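Local structure of polymeric immunoglobulin receptor (Mus musculus, 4NOB) at residues P29-S32 with V33-H36. The protein probably binds polymeric immunoglobulins through its immunoglobulin V-type domains, of which this is the first, for transport across epithelia. Numbering follows the deposited sequence. Where two conformers were deposited one is given.
Sequences PDTS and VNRH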
loop_
_atom_site.group_PDB
_atom_site.type_symbol
_atom_site.label_atom_id
_atom_site.label_comp_id
_atom_site.label_asym_id
_atom_site.label_seq_id
_atom_site.Cartn_x
_atom_site.Cartn_y
_atom_site.Cartn_z
ATOM N N PRO A 29 10.807 -7.989 -8.154
ATOM C CA PRO A 29 11.936 -8.494 -8.937
ATOM C C PRO A 29 11.815 -8.076 -10.433
ATOM O O PRO A 29 10.723 -7.924 -10.980
ATOM C CB PRO A 29 11.830 -9.967 -8.763
ATOM C CG PRO A 29 11.045 -10.151 -7.506
ATOM C CD PRO A 29 10.019 -9.107 -7.563
ATOM N N ASP A 30 12.969 -7.967 -11.074
ATOM C CA ASP A 30 13.085 -7.575 -12.464
ATOM C C ASP A 30 12.774 -8.740 -13.382
ATOM O O ASP A 30 13.702 -9.434 -13.870
ATOM C CB ASP A 30 14.545 -7.107 -12.613
ATOM C CG ASP A 30 14.965 -6.689 -14.022
ATOM O OD1 ASP A 30 14.169 -6.651 -14.973
ATOM O OD2 ASP A 30 16.240 -6.479 -14.088
ATOM N N THR A 31 11.507 -9.007 -13.570
ATOM C CA THR A 31 11.006 -9.970 -14.540
ATOM C C THR A 31 9.786 -9.464 -15.234
ATOM O O THR A 31 9.031 -8.625 -14.688
ATOM C CB THR A 31 10.693 -11.360 -13.930
ATOM O OG1 THR A 31 9.426 -11.402 -13.269
ATOM C CG2 THR A 31 11.850 -11.908 -13.091
ATOM N N SER A 32 9.535 -9.926 -16.463
ATOM C CA SER A 32 8.353 -9.521 -17.194
ATOM C C SER A 32 7.086 -9.921 -16.451
ATOM O O SER A 32 6.163 -9.140 -16.392
ATOM C CB SER A 32 8.366 -10.128 -18.620
ATOM O OG SER A 32 7.184 -9.824 -19.387
ATOM N N VAL A 33 7.043 -11.142 -15.937
ATOM C CA VAL A 33 5.851 -11.629 -15.208
ATOM C C VAL A 33 5.526 -10.665 -14.086
ATOM O O VAL A 33 4.350 -10.267 -13.916
ATOM C CB VAL A 33 6.088 -13.004 -14.603
ATOM C CG1 VAL A 33 5.037 -13.377 -13.606
ATOM C CG2 VAL A 33 6.118 -14.019 -15.745
ATOM N N ASN A 34 6.541 -10.197 -13.353
ATOM C CA ASN A 34 6.249 -9.304 -12.213
ATOM C C ASN A 34 5.841 -7.943 -12.693
ATOM O O ASN A 34 4.938 -7.272 -12.158
ATOM C CB ASN A 34 7.428 -9.179 -11.296
ATOM C CG ASN A 34 7.679 -10.458 -10.547
ATOM O OD1 ASN A 34 6.724 -11.190 -10.297
ATOM N ND2 ASN A 34 8.889 -10.822 -10.342
ATOM N N ARG A 35 6.467 -7.402 -13.738
ATOM C CA ARG A 35 6.043 -6.130 -14.230
ATOM C C ARG A 35 4.582 -6.047 -14.638
ATOM O O ARG A 35 3.895 -4.998 -14.487
ATOM C CB ARG A 35 6.940 -5.654 -15.427
ATOM C CG ARG A 35 8.313 -5.100 -15.025
ATOM C CD ARG A 35 9.111 -4.629 -16.217
ATOM N NE ARG A 35 9.643 -5.727 -16.997
ATOM C CZ ARG A 35 10.784 -6.333 -16.744
ATOM N NH1 ARG A 35 11.501 -6.019 -15.687
ATOM N NH2 ARG A 35 11.244 -7.300 -17.512
ATOM N N HIS A 36 4.054 -7.169 -15.229
ATOM C CA HIS A 36 2.713 -7.183 -15.767
ATOM C C HIS A 36 1.659 -7.806 -14.878
ATOM O O HIS A 36 0.488 -7.651 -15.212
ATOM C CB HIS A 36 2.733 -7.923 -17.113
ATOM C CG HIS A 36 3.656 -7.272 -18.093
ATOM N ND1 HIS A 36 3.400 -6.012 -18.611
ATOM C CD2 HIS A 36 4.897 -7.599 -18.525
ATOM C CE1 HIS A 36 4.411 -5.640 -19.392
ATOM N NE2 HIS A 36 5.331 -6.595 -19.356
HETATM O O HOH W 1 13.855 -8.493 -17.028
#
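Thr-31 is the N-cap of the short helix 32-36, which follows strand 22-27 at one end of the immunoglobulin V-set domain. Thr-31 OG1 accepts a hydrogen bond from the backbone N of Asn-34 at 3.1 Å. With chi1 at 81°, OG1 sits between the backbone N and the carbonyl carbon, turned to the first turn of the helix. Two backbone bonds continue the turn: Arg-35 N to Thr-31 O at 3.0 Å, and His-36 N to Ser-32 O at 3.1 Å. The amide ND2 of Asn-34 reaches back over the ring of Pro-29 and makes a weak hydrogen bond to Pro-29 O. Arg-35 NH1 and Asp-30 OD1 form a surface salt bridge at 2.8 Å. The carboxylate and guanidinium planes are 63° apart, and OD1 is met on its anti side. A water donates to the same OD1 and accepts from Arg-35 NH2. Asn-77 OD1 is a second acceptor for NH1. Without the guanidinium, as with an alanine at Arg-35, Asp-30 is likely to be left without its charged mate and the Thr-31 carbonyl without its cover. The bend at chi3 (-74°) folds the guanidinium back over the peptide between Thr-31 and Ser-32, with Thr-31 O 3.5 Å above the centre of the guanidinium plane.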